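Leucine aminopeptidase 2 (Saccharomyces cerevisiae, PDB 2XQ0) preferentially cleaves di- and tripeptides as a zinc-dependent aminopeptidase of the M1 family and shows low epoxide hydrolase activity in vitro. Local coordinates at residues V30-L35 / T166-I171; G48-Q53 / L114-R119; T285-A290 / G584-M589; A408-F413 / E437-K442; F591-Y596 / A624-D629. All blocks are in the same frame, centred on the assembly; numbering follows the deposited sequence.

Interaction 1: residues V30-L35 / T166-I171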
# COMPACT_ATOMS: atom_id res chain seq x y z
N VAL A 30 -3.83 10.96 23.99
CA VAL A 30 -2.65 11.62 23.45
C VAL A 30 -3.09 12.91 22.78
O VAL A 30 -3.68 12.90 21.71
CB VAL A 30 -1.87 10.74 22.45
CG1 VAL A 30 -0.68 11.51 21.89
CG2 VAL A 30 -1.39 9.48 23.12
N LEU A 31 -2.79 14.02 23.44
CA LEU A 31 -3.23 15.34 23.00
C LEU A 31 -2.31 15.96 21.96
O LEU A 31 -2.74 16.77 21.16
CB LEU A 31 -3.35 16.26 24.20
CG LEU A 31 -4.19 15.62 25.32
CD1 LEU A 31 -4.29 16.52 26.52
CD2 LEU A 31 -5.57 15.23 24.77
N HIS A 32 -1.03 15.59 21.99
CA HIS A 32 -0.06 16.12 21.03
C HIS A 32 1.24 15.33 21.10
O HIS A 32 1.61 14.85 22.18
CB HIS A 32 0.23 17.60 21.30
CG HIS A 32 1.11 18.23 20.26
ND1 HIS A 32 0.64 18.58 19.01
CD2 HIS A 32 2.43 18.53 20.27
CE1 HIS A 32 1.64 19.08 18.29
NE2 HIS A 32 2.73 19.05 19.03
N THR A 33 1.92 15.20 19.97
CA THR A 33 3.20 14.51 19.86
C THR A 33 4.23 15.37 19.14
O THR A 33 4.00 15.82 18.02
CB THR A 33 3.09 13.20 19.08
OG1 THR A 33 2.08 12.37 19.66
CG2 THR A 33 4.42 12.44 19.07
N ASP A 34 5.37 15.58 19.77
CA ASP A 34 6.42 16.36 19.11
C ASP A 34 7.64 15.48 18.91
O ASP A 34 8.09 14.82 19.85
CB ASP A 34 6.76 17.60 19.95
CG ASP A 34 7.92 18.41 19.37
OD1 ASP A 34 7.83 18.91 18.22
OD2 ASP A 34 8.93 18.57 20.09
N LEU A 35 8.17 15.47 17.69
CA LEU A 35 9.37 14.72 17.36
C LEU A 35 10.54 15.69 17.17
O LEU A 35 10.45 16.62 16.39
CB LEU A 35 9.15 13.88 16.09
CG LEU A 35 8.15 12.73 16.23
CD1 LEU A 35 7.61 12.23 14.88
CD2 LEU A 35 8.80 11.59 17.02
N THR A 166 -2.16 15.08 16.86
CA THR A 166 -1.45 16.08 16.09
C THR A 166 0.06 15.91 16.32
O THR A 166 0.48 15.37 17.37
CB THR A 166 -1.90 17.49 16.50
OG1 THR A 166 -1.73 17.65 17.92
CG2 THR A 166 -3.38 17.68 16.17
N PHE A 167 0.86 16.35 15.35
CA PHE A 167 2.32 16.30 15.46
C PHE A 167 2.97 17.65 15.15
O PHE A 167 2.49 18.40 14.31
CB PHE A 167 2.93 15.29 14.49
CG PHE A 167 2.81 13.87 14.92
CD1 PHE A 167 1.61 13.19 14.77
CD2 PHE A 167 3.91 13.19 15.42
CE1 PHE A 167 1.50 11.88 15.15
CE2 PHE A 167 3.80 11.86 15.82
CZ PHE A 167 2.60 11.20 15.68
N THR A 168 4.07 17.92 15.83
CA THR A 168 5.05 18.88 15.33
C THR A 168 6.34 18.09 15.19
O THR A 168 6.53 17.09 15.87
CB THR A 168 5.26 20.04 16.31
OG1 THR A 168 5.29 19.54 17.64
CG2 THR A 168 4.13 21.06 16.19
N ALA A 169 7.25 18.55 14.34
CA ALA A 169 8.50 17.83 14.15
C ALA A 169 9.63 18.75 13.73
O ALA A 169 9.47 19.56 12.82
CB ALA A 169 8.32 16.72 13.11
N SER A 170 10.77 18.63 14.40
CA SER A 170 11.98 19.28 13.91
C SER A 170 12.96 18.20 13.56
O SER A 170 13.21 17.30 14.37
CB SER A 170 12.58 20.20 14.97
OG SER A 170 11.62 21.13 15.40
N ILE A 171 13.51 18.28 12.36
CA ILE A 171 14.41 17.24 11.90
C ILE A 171 15.68 17.87 11.38
O ILE A 171 15.67 18.64 10.43
CB ILE A 171 13.76 16.38 10.82
CG1 ILE A 171 12.42 15.84 11.33
CG2 ILE A 171 14.69 15.23 10.45
CD1 ILE A 171 11.62 15.10 10.31
O HOH W 1 -4.50 15.56 19.11
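T33 lays its CB over one face of the F167 ring, off-centre toward the rim, with CG2 3.4 Å from F167 CE2; this is a CH-pi contact, CB 3.9 Å from the F167 ring centroid. The pair belongs to the parallel strands 28-40 and 165-172, adjacent in the large mixed sheet of the M1 N-terminal domain, whose segment axes diverge by only 10°. L35 extends the same buried side: its CD1 reaches CD2 of F167, and its CB faces that of A169. The hydroxyl of T33 turns elsewhere, to S165. Backbone bonds tie T33 N to T166 O, T168 N to T33 O, L35 N to T168 O and S170 N to L35 O, the regular parallel pattern. At the start of this run, L31 and H32 both face Q53 of the next strand in a classic beta bulge. On the partly exposed side, H32 swings CG away from its backbone N (chi1 -174°), which carries the imidazole across to the other strand. ND1 lies 2.8 Å from OG1 of T166, either being a possible donor, while NE2 donates in the ring plane to OG1 of T168 at 3.0 Å. Bonds at both nitrogens probably hold the imidazole in this orientation. T168 OG1 in turn donates to D34 OD1 over 2.7 Å, meeting that oxygen on its anti side, 30° out of the carboxylate plane.

Interaction 2: residues G48-Q53 / L114-R119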
# COMPACT_ATOMS: atom_id res chain seq x y z
N GLY A 48 17.24 11.43 19.07
CA GLY A 48 16.63 12.65 19.55
C GLY A 48 15.62 12.29 20.59
O GLY A 48 15.84 11.38 21.40
N SER A 49 14.49 12.98 20.58
CA SER A 49 13.52 12.73 21.61
C SER A 49 12.11 12.93 21.09
O SER A 49 11.89 13.67 20.14
CB SER A 49 13.79 13.64 22.81
OG SER A 49 13.33 14.95 22.54
N VAL A 50 11.16 12.25 21.72
CA VAL A 50 9.76 12.43 21.43
C VAL A 50 9.09 12.96 22.68
O VAL A 50 9.37 12.49 23.80
CB VAL A 50 9.05 11.14 20.93
CG1 VAL A 50 9.27 9.96 21.89
CG2 VAL A 50 7.55 11.39 20.74
N THR A 51 8.24 13.96 22.51
CA THR A 51 7.52 14.52 23.64
C THR A 51 6.02 14.36 23.40
O THR A 51 5.51 14.78 22.36
CB THR A 51 7.84 16.02 23.83
OG1 THR A 51 9.25 16.20 23.91
CG2 THR A 51 7.19 16.55 25.10
N PHE A 52 5.33 13.74 24.34
CA PHE A 52 3.88 13.59 24.30
C PHE A 52 3.24 14.48 25.36
O PHE A 52 3.70 14.52 26.52
CB PHE A 52 3.48 12.15 24.63
CG PHE A 52 4.03 11.13 23.68
CD1 PHE A 52 3.44 10.92 22.44
CD2 PHE A 52 5.11 10.35 24.04
CE1 PHE A 52 3.93 9.96 21.59
CE2 PHE A 52 5.62 9.40 23.18
CZ PHE A 52 5.02 9.21 21.95
N GLN A 53 2.16 15.15 24.99
CA GLN A 53 1.28 15.75 25.97
C GLN A 53 0.19 14.71 26.17
O GLN A 53 -0.51 14.34 25.22
CB GLN A 53 0.68 17.06 25.45
CG GLN A 53 1.67 18.06 24.92
CD GLN A 53 2.57 18.59 26.00
OE1 GLN A 53 2.19 18.66 27.17
NE2 GLN A 53 3.79 18.96 25.62
N LEU A 114 5.40 13.96 28.71
CA LEU A 114 6.31 12.81 28.72
C LEU A 114 7.38 12.97 27.64
O LEU A 114 7.06 13.07 26.46
CB LEU A 114 5.52 11.53 28.47
CG LEU A 114 6.38 10.30 28.16
CD1 LEU A 114 7.30 9.98 29.32
CD2 LEU A 114 5.50 9.12 27.82
N ASN A 115 8.65 13.01 28.06
CA ASN A 115 9.75 13.10 27.11
C ASN A 115 10.64 11.87 27.18
O ASN A 115 11.08 11.45 28.26
CB ASN A 115 10.58 14.37 27.35
CG ASN A 115 11.71 14.53 26.34
OD1 ASN A 115 12.84 14.10 26.58
ND2 ASN A 115 11.41 15.15 25.22
N ILE A 116 10.91 11.27 26.03
CA ILE A 116 11.79 10.11 25.95
C ILE A 116 12.90 10.36 24.95
O ILE A 116 12.63 10.61 23.77
CB ILE A 116 11.02 8.88 25.49
CG1 ILE A 116 9.77 8.67 26.35
CG2 ILE A 116 11.94 7.65 25.49
CD1 ILE A 116 8.74 7.79 25.70
N GLN A 117 14.14 10.28 25.40
CA GLN A 117 15.29 10.37 24.51
C GLN A 117 15.66 8.98 24.05
O GLN A 117 15.70 8.05 24.85
CB GLN A 117 16.49 10.99 25.20
CG GLN A 117 16.33 12.45 25.55
CD GLN A 117 17.45 12.93 26.44
OE1 GLN A 117 18.63 12.77 26.10
NE2 GLN A 117 17.10 13.52 27.57
N PHE A 118 15.95 8.85 22.77
CA PHE A 118 16.22 7.54 22.22
C PHE A 118 17.04 7.69 20.95
O PHE A 118 17.20 8.80 20.43
CB PHE A 118 14.89 6.85 21.88
CG PHE A 118 14.16 7.50 20.74
CD1 PHE A 118 13.37 8.62 20.95
CD2 PHE A 118 14.28 7.00 19.46
CE1 PHE A 118 12.71 9.22 19.90
CE2 PHE A 118 13.64 7.60 18.42
CZ PHE A 118 12.86 8.72 18.63
N ARG A 119 17.53 6.56 20.46
CA ARG A 119 18.06 6.48 19.11
C ARG A 119 17.64 5.17 18.45
O ARG A 119 17.39 4.17 19.13
CB ARG A 119 19.59 6.61 19.12
CG ARG A 119 20.29 5.55 19.94
CD ARG A 119 21.81 5.82 20.06
NE ARG A 119 22.44 5.79 18.75
CZ ARG A 119 22.87 6.86 18.09
NH1 ARG A 119 22.77 8.07 18.64
NH2 ARG A 119 23.43 6.72 16.90
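The F52 ring carries CG2 of V50 over one face, and CD1 of I116 comes up to its edge, 4.3 Å from F52 CE2. L114 runs beside F52, pointing the same way, with its CD2 4.0 Å from F52 CD2. The F118 ring turns its edge to the neighbouring backbone, V50 N lying near its plane, while its CE1 approaches CG1 of V50 at 4.0 Å. The chi1 of F118 (68°) sets CG between its own N and carbonyl carbon, bringing the ring back alongside the backbone of G48 and S49. F155 and P156 close around F118 from a nearby loop. On the partly exposed side, the flat group is the amide of N115. Its ND2 donates to OG1 of T51 at 2.7 Å, with the hydroxyl 3° out of the amide plane, and a weak second bond of 3.3 Å runs from ND2 to OG of S49. One nitrogen thus bridges two hydroxyls of the facing strand, which limits rotation of the amide. G48 has backbone angles that would jam a CB against the preceding carbonyl oxygen. Paired N-H and C=O groups bond G48 with F118, V50 with I116 and F52 with L114, with S49-Q117 and T51-N115 the non-hydrogen-bonded pairs. Strands 45-56 and 111-120 are antiparallel neighbours in the large mixed sheet of the M1 N-terminal domain, V50, F52, L114, I116 and F118 on its buried face.

Interaction 3: residues T285-A290 / G584-M589. Unlike the reference sequence in segment 285-290: L289 (reference Ile).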
# COMPACT_ATOMS: atom_id res chain seq x y z
N THR A 285 6.58 4.92 -5.84
CA THR A 285 7.61 4.18 -6.59
C THR A 285 7.92 4.93 -7.89
O THR A 285 7.02 5.44 -8.56
CB THR A 285 7.14 2.73 -6.91
OG1 THR A 285 8.12 2.05 -7.71
CG2 THR A 285 5.80 2.73 -7.65
N PRO A 286 9.21 5.01 -8.24
CA PRO A 286 9.61 5.62 -9.52
C PRO A 286 9.12 4.82 -10.71
O PRO A 286 9.12 5.33 -11.83
CB PRO A 286 11.14 5.58 -9.48
CG PRO A 286 11.52 5.14 -8.11
CD PRO A 286 10.35 4.49 -7.47
N THR A 287 8.73 3.57 -10.49
CA THR A 287 8.20 2.76 -11.58
C THR A 287 6.83 3.28 -11.98
O THR A 287 6.22 2.75 -12.89
CB THR A 287 8.10 1.26 -11.24
OG1 THR A 287 7.20 1.07 -10.15
CG2 THR A 287 9.48 0.70 -10.87
N LEU A 288 6.35 4.32 -11.31
CA LEU A 288 5.11 4.95 -11.75
C LEU A 288 5.39 5.78 -12.99
O LEU A 288 4.48 6.06 -13.77
CB LEU A 288 4.51 5.86 -10.67
CG LEU A 288 3.83 5.21 -9.46
CD1 LEU A 288 2.88 6.21 -8.80
CD2 LEU A 288 3.08 3.96 -9.89
N LEU A 289 6.65 6.18 -13.18
CA LEU A 289 7.00 6.99 -14.33
C LEU A 289 7.17 6.14 -15.58
O LEU A 289 8.13 5.38 -15.70
CB LEU A 289 8.27 7.79 -14.07
CG LEU A 289 7.98 9.16 -13.47
CD1 LEU A 289 7.39 9.01 -12.07
CD2 LEU A 289 9.25 9.98 -13.45
N ALA A 290 6.25 6.32 -16.52
CA ALA A 290 6.24 5.54 -17.75
C ALA A 290 6.43 6.45 -18.97
O ALA A 290 6.56 5.98 -20.10
CB ALA A 290 4.95 4.76 -17.86
N GLY A 584 17.84 -5.93 -11.46
CA GLY A 584 18.83 -5.17 -10.72
C GLY A 584 18.54 -3.68 -10.82
O GLY A 584 19.28 -2.86 -10.28
N THR A 585 17.46 -3.34 -11.52
CA THR A 585 17.11 -1.95 -11.75
C THR A 585 15.85 -1.52 -10.99
O THR A 585 15.60 -0.33 -10.81
CB THR A 585 16.95 -1.63 -13.27
OG1 THR A 585 15.68 -2.10 -13.74
CG2 THR A 585 18.07 -2.29 -14.08
N VAL A 586 15.05 -2.49 -10.54
CA VAL A 586 13.83 -2.21 -9.77
C VAL A 586 13.84 -2.85 -8.38
O VAL A 586 14.51 -3.85 -8.16
CB VAL A 586 12.54 -2.64 -10.54
CG1 VAL A 586 12.38 -1.84 -11.83
CG2 VAL A 586 12.54 -4.13 -10.83
N GLY A 587 13.09 -2.26 -7.45
CA GLY A 587 13.01 -2.75 -6.09
C GLY A 587 11.58 -2.98 -5.60
O GLY A 587 11.36 -3.54 -4.53
N ARG A 588 10.61 -2.56 -6.40
CA ARG A 588 9.20 -2.75 -6.04
C ARG A 588 8.88 -4.23 -5.89
O ARG A 588 9.05 -5.01 -6.82
CB ARG A 588 8.29 -2.12 -7.10
CG ARG A 588 6.82 -2.12 -6.72
CD ARG A 588 6.00 -1.27 -7.68
NE ARG A 588 4.58 -1.30 -7.35
CZ ARG A 588 3.62 -0.79 -8.10
NH1 ARG A 588 3.92 -0.19 -9.25
NH2 ARG A 588 2.36 -0.87 -7.72
N MET A 589 8.40 -4.63 -4.70
CA MET A 589 8.18 -6.05 -4.41
C MET A 589 7.36 -6.74 -5.48
O MET A 589 7.69 -7.85 -5.91
CB MET A 589 7.55 -6.25 -3.03
CG MET A 589 8.57 -6.27 -1.90
SD MET A 589 7.87 -6.61 -0.27
CE MET A 589 6.86 -5.16 0.01
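T285 sends CG2 over one face of the R588 guanidinium in a van der Waals contact, 3.8 Å from NH1, and T287 CG2 meets CG1 of V586 at 4.0 Å. R588 reaches across as a fully extended chain, CG opposite its backbone N (chi1 -173°), from the N-cap position ahead of helix 589-600.

The polar contribution lies within one loop: T287 OG1 donates to T285 OG1 over 2.8 Å. The same T287 oxygen stands at the edge of the guanidinium plane, 3.6 Å from both CD and NH1 of R588. With a glycine in place of T285, the T287 hydroxyl would probably lose its acceptor and one guanidinium face its methyl cover.

A counter-charge comes from outside the two segments, where R588 NH1 has a long, weak ion pair with E558. The R588 side chain also lies about 3 Å from G274 of the substrate-binding loop and about 5 Å from bound bestatin (nearest atoms). The contact thus brings the C-terminal helical domain against the catalytic domain beside the inhibitor pocket, and the T285 methyl and the two threonine hydroxyls, with no salt bridge across it, line the path of a buried arginine.

Interaction 4: residues A408-F413 / E437-K442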
# COMPACT_ATOMS: atom_id res chain seq x y z
N ALA A 408 -25.99 7.31 -6.78
CA ALA A 408 -26.70 8.49 -6.33
C ALA A 408 -27.28 8.28 -4.94
O ALA A 408 -27.29 9.20 -4.12
CB ALA A 408 -27.80 8.85 -7.31
N GLU A 409 -27.76 7.07 -4.68
CA GLU A 409 -28.35 6.72 -3.39
C GLU A 409 -27.30 6.48 -2.30
O GLU A 409 -27.55 6.66 -1.10
CB GLU A 409 -29.21 5.46 -3.53
CG GLU A 409 -30.44 5.63 -4.39
CD GLU A 409 -31.46 6.57 -3.76
OE1 GLU A 409 -31.85 7.55 -4.42
OE2 GLU A 409 -31.86 6.33 -2.60
N PHE A 410 -26.11 6.07 -2.73
CA PHE A 410 -25.07 5.64 -1.80
C PHE A 410 -24.18 6.81 -1.40
O PHE A 410 -23.69 6.88 -0.27
CB PHE A 410 -24.25 4.54 -2.48
CG PHE A 410 -23.38 3.74 -1.54
CD1 PHE A 410 -23.91 3.15 -0.40
CD2 PHE A 410 -22.03 3.56 -1.82
CE1 PHE A 410 -23.10 2.40 0.45
CE2 PHE A 410 -21.23 2.83 -0.97
CZ PHE A 410 -21.77 2.25 0.16
N ASP A 411 -23.98 7.75 -2.31
CA ASP A 411 -23.07 8.86 -2.05
C ASP A 411 -23.43 9.69 -0.81
O ASP A 411 -22.53 10.16 -0.11
CB ASP A 411 -22.90 9.74 -3.30
CG ASP A 411 -22.02 9.08 -4.36
OD1 ASP A 411 -21.70 7.88 -4.21
OD2 ASP A 411 -21.64 9.76 -5.35
N PRO A 412 -24.73 9.85 -0.52
CA PRO A 412 -25.09 10.54 0.72
C PRO A 412 -24.59 9.79 1.96
O PRO A 412 -24.14 10.41 2.92
CB PRO A 412 -26.62 10.53 0.69
CG PRO A 412 -26.94 10.54 -0.76
CD PRO A 412 -25.90 9.67 -1.40
N PHE A 413 -24.67 8.46 1.93
CA PHE A 413 -24.11 7.67 3.02
C PHE A 413 -22.58 7.86 3.14
O PHE A 413 -22.05 8.04 4.23
CB PHE A 413 -24.41 6.18 2.86
CG PHE A 413 -23.65 5.31 3.84
CD1 PHE A 413 -24.01 5.29 5.18
CD2 PHE A 413 -22.56 4.55 3.43
CE1 PHE A 413 -23.31 4.50 6.10
CE2 PHE A 413 -21.86 3.77 4.33
CZ PHE A 413 -22.24 3.74 5.68
N GLU A 437 -28.31 3.09 10.74
CA GLU A 437 -28.94 4.34 11.17
C GLU A 437 -29.25 5.25 9.97
O GLU A 437 -30.24 5.99 9.98
CB GLU A 437 -28.05 5.09 12.18
CG GLU A 437 -27.75 4.31 13.45
CD GLU A 437 -26.50 4.82 14.16
OE1 GLU A 437 -25.79 5.67 13.58
OE2 GLU A 437 -26.23 4.36 15.29
N PHE A 438 -28.42 5.18 8.94
CA PHE A 438 -28.57 6.08 7.80
C PHE A 438 -29.73 5.70 6.86
O PHE A 438 -30.36 6.57 6.26
CB PHE A 438 -27.26 6.19 7.01
CG PHE A 438 -27.27 7.29 6.00
CD1 PHE A 438 -27.09 8.61 6.39
CD2 PHE A 438 -27.51 7.02 4.67
CE1 PHE A 438 -27.12 9.64 5.45
CE2 PHE A 438 -27.55 8.05 3.73
CZ PHE A 438 -27.35 9.36 4.13
N TYR A 439 -30.01 4.41 6.75
CA TYR A 439 -31.03 3.92 5.83
C TYR A 439 -32.23 3.26 6.53
O TYR A 439 -32.47 2.06 6.35
CB TYR A 439 -30.42 2.93 4.84
CG TYR A 439 -29.44 3.51 3.83
CD1 TYR A 439 -29.89 4.25 2.75
CD2 TYR A 439 -28.08 3.27 3.95
CE1 TYR A 439 -29.00 4.77 1.81
CE2 TYR A 439 -27.19 3.77 3.01
CZ TYR A 439 -27.65 4.52 1.95
OH TYR A 439 -26.76 5.03 1.03
N PRO A 440 -32.98 4.02 7.34
CA PRO A 440 -34.16 3.49 8.04
C PRO A 440 -35.16 2.88 7.07
O PRO A 440 -35.75 1.84 7.36
CB PRO A 440 -34.77 4.72 8.71
CG PRO A 440 -33.65 5.70 8.82
CD PRO A 440 -32.78 5.46 7.62
N GLU A 441 -35.37 3.54 5.93
CA GLU A 441 -36.36 3.08 4.98
C GLU A 441 -35.91 1.83 4.24
O GLU A 441 -36.71 1.15 3.60
CB GLU A 441 -36.72 4.19 3.98
CG GLU A 441 -37.52 5.34 4.61
CD GLU A 441 -38.25 6.20 3.59
OE1 GLU A 441 -38.71 5.65 2.56
OE2 GLU A 441 -38.37 7.42 3.82
N LYS A 442 -34.62 1.52 4.32
CA LYS A 442 -34.07 0.40 3.56
C LYS A 442 -33.63 -0.77 4.44
O LYS A 442 -32.77 -1.56 4.06
CB LYS A 442 -32.92 0.87 2.66
CG LYS A 442 -33.34 1.86 1.58
CD LYS A 442 -32.24 2.05 0.53
CE LYS A 442 -32.80 2.65 -0.76
NZ LYS A 442 -33.03 4.12 -0.63
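F438 and Y439 pack closely against F413, forming an aromatic cluster between two helices, whereas E409 and K442 meet at the more exposed margin. F413 presents its ring edge to the face of F438 in an offset edge-to-face pair, centroids 5.8 Å apart and planes at 60°. Its CA also sits over that F438 face, 3.9 Å from the centroid in a CH-pi contact, while P412 brings CB to within 3.7 Å of F438 CZ. The Y439 side chain crosses that of F413 at about a right angle, the two rings meeting obliquely, CE2 3.7 Å from F413 CB. Its chi1 of -68° sends the ring toward helix 407-420, where OH of this buried tyrosine donates to the carbonyl O of E409 over 2.8 Å. That oxygen lies at the tyrosine's ring edge, and the donor is tilted 32° out of the carbonyl plane. A phenylalanine at Y439 would probably leave the E409 carbonyl without this donor and the ring less firmly tied to the helix. On the solvent side, K442 NZ reaches OE2 of E409 at 3.2 Å in a salt bridge, met on the anti side of the carboxylate. The contact ties helix 407-420 to the end of helix 428-438 and the turn beyond it. W326 of helix 321-339 flanks F410 and F413; F431, T434 and L435 of helix 428-438 also touch F413, and L404 packs on F410, Y439 and K442.

Interaction 5: residues F591-Y596 / A624-D629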
# COMPACT_ATOMS: atom_id res chain seq x y z
N PHE A 591 7.24 -6.62 -8.49
CA PHE A 591 8.01 -7.09 -9.65
C PHE A 591 9.18 -7.98 -9.25
O PHE A 591 9.42 -9.02 -9.88
CB PHE A 591 8.55 -5.92 -10.49
CG PHE A 591 7.49 -4.94 -10.91
CD1 PHE A 591 6.35 -5.38 -11.56
CD2 PHE A 591 7.65 -3.58 -10.67
CE1 PHE A 591 5.38 -4.48 -11.95
CE2 PHE A 591 6.68 -2.68 -11.06
CZ PHE A 591 5.55 -3.12 -11.70
N VAL A 592 9.88 -7.57 -8.21
CA VAL A 592 11.07 -8.26 -7.70
C VAL A 592 10.79 -9.70 -7.24
O VAL A 592 11.47 -10.63 -7.69
CB VAL A 592 11.73 -7.46 -6.57
CG1 VAL A 592 12.82 -8.27 -5.87
CG2 VAL A 592 12.29 -6.15 -7.12
N ARG A 593 9.82 -9.88 -6.35
CA ARG A 593 9.50 -11.22 -5.83
C ARG A 593 9.11 -12.19 -6.95
O ARG A 593 9.70 -13.27 -7.08
CB ARG A 593 8.37 -11.16 -4.80
CG ARG A 593 8.75 -10.54 -3.49
CD ARG A 593 7.61 -10.69 -2.49
NE ARG A 593 7.47 -12.07 -2.04
CZ ARG A 593 6.70 -12.44 -1.02
NH1 ARG A 593 6.01 -11.53 -0.34
NH2 ARG A 593 6.64 -13.72 -0.67
N PRO A 594 8.10 -11.83 -7.74
CA PRO A 594 7.69 -12.72 -8.83
C PRO A 594 8.81 -12.88 -9.85
O PRO A 594 8.96 -13.96 -10.42
CB PRO A 594 6.52 -11.97 -9.48
CG PRO A 594 6.05 -10.99 -8.45
CD PRO A 594 7.26 -10.61 -7.67
N GLY A 595 9.59 -11.82 -10.07
CA GLY A 595 10.66 -11.86 -11.05
C GLY A 595 11.70 -12.91 -10.71
O GLY A 595 12.15 -13.68 -11.57
N TYR A 596 12.07 -12.94 -9.44
CA TYR A 596 13.00 -13.94 -8.94
C TYR A 596 12.41 -15.35 -8.98
O TYR A 596 13.13 -16.32 -9.23
CB TYR A 596 13.52 -13.57 -7.54
CG TYR A 596 14.71 -12.65 -7.60
CD1 TYR A 596 15.97 -13.14 -7.91
CD2 TYR A 596 14.57 -11.29 -7.36
CE1 TYR A 596 17.07 -12.30 -7.97
CE2 TYR A 596 15.67 -10.45 -7.42
CZ TYR A 596 16.91 -10.95 -7.72
OH TYR A 596 17.99 -10.09 -7.78
N ALA A 624 14.32 -9.77 2.47
CA ALA A 624 13.89 -10.84 3.36
C ALA A 624 13.05 -11.86 2.59
O ALA A 624 13.29 -13.07 2.63
CB ALA A 624 13.09 -10.28 4.52
N LEU A 625 12.05 -11.36 1.88
CA LEU A 625 11.11 -12.24 1.23
C LEU A 625 11.70 -12.93 0.01
O LEU A 625 11.37 -14.08 -0.28
CB LEU A 625 9.83 -11.48 0.91
CG LEU A 625 9.15 -11.20 2.25
CD1 LEU A 625 8.12 -10.09 2.17
CD2 LEU A 625 8.55 -12.50 2.79
N VAL A 626 12.60 -12.25 -0.69
CA VAL A 626 13.24 -12.85 -1.86
C VAL A 626 14.23 -13.92 -1.43
O VAL A 626 14.39 -14.95 -2.09
CB VAL A 626 13.93 -11.80 -2.75
CG1 VAL A 626 14.53 -12.47 -3.99
CG2 VAL A 626 12.94 -10.72 -3.17
N LYS A 627 14.90 -13.66 -0.30
CA LYS A 627 15.81 -14.63 0.30
C LYS A 627 15.15 -16.00 0.46
O LYS A 627 15.71 -17.01 0.04
CB LYS A 627 16.32 -14.11 1.66
CG LYS A 627 16.88 -15.20 2.57
CD LYS A 627 17.28 -14.67 3.95
CE LYS A 627 18.67 -14.05 3.94
NZ LYS A 627 19.18 -13.78 5.31
N GLN A 628 13.95 -16.03 1.03
CA GLN A 628 13.27 -17.29 1.29
C GLN A 628 12.52 -17.83 0.08
O GLN A 628 12.29 -19.03 -0.03
CB GLN A 628 12.32 -17.16 2.48
CG GLN A 628 11.02 -16.46 2.14
CD GLN A 628 10.35 -15.92 3.38
OE1 GLN A 628 10.98 -15.78 4.43
NE2 GLN A 628 9.06 -15.61 3.27
N ASP A 629 12.14 -16.94 -0.83
CA ASP A 629 11.58 -17.37 -2.10
C ASP A 629 12.61 -18.23 -2.82
O ASP A 629 12.27 -19.23 -3.44
CB ASP A 629 11.21 -16.17 -2.98
CG ASP A 629 9.85 -15.58 -2.63
OD1 ASP A 629 9.18 -16.12 -1.72
OD2 ASP A 629 9.45 -14.58 -3.27
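Two nearly parallel helices, 589-600 and 620-629, pack side by side in the helical C-terminal domain of the leukotriene A4 hydrolase type, their short segments 9.6 Å apart at closest approach and inclined by 11°. V626 occupies the middle. Its CG2 touches CG1 of V592 at 3.6 Å, and its CG1 lies over one face of the Y596 ring in a CH-pi contact, 4.0 Å from the centroid. The CG1 branch stands opposite the V626 backbone N (chi1 -177°), which carries it onto the ring. Y596 is buried, and its OH is taken by Y618; F611 of helix 604-614 also packs on V626. Toward the partly exposed side, R593 bends at chi3 and lays its guanidinium across L625. L625 CB stands over the centre of one guanidinium face, 3.7 Å above the plane, and CD1 comes within 3.6 Å of R593 NH1, so the charged group is shielded on that side by aliphatic carbon. D629 arrives at the guanidinium edge instead; its carboxylate also has a weak, long ion pair with R597. Guanidinium and carboxylate planes differ by 34°, and the salt bridge rests on one weak hydrogen bond, nearly straight, from R593 NE to D629 OD2 at 3.4 Å.

Interactions 1 and 2 are neighbours, centres 10 Å apart, in the large mixed sheet of the N-terminal domain. Strands 28-40 and 45-56 lie side by side there, and interaction 2 is nested within the chain loop closed by interaction 1. Both close before interaction 3 opens, where residues 285-290 bring the catalytic domain to the C-terminal domain. Interaction 4, in the catalytic domain, lies within the loop closed by interaction 3 but 41 Å from it between centres, across the chain's centre. Interaction 5 follows last, its centre 15 Å from that of interaction 3; the two touch where residues 584-589 lead into helix 589-600. The set spans all three domains, interaction 3 joining two beside the inhibitor pocket.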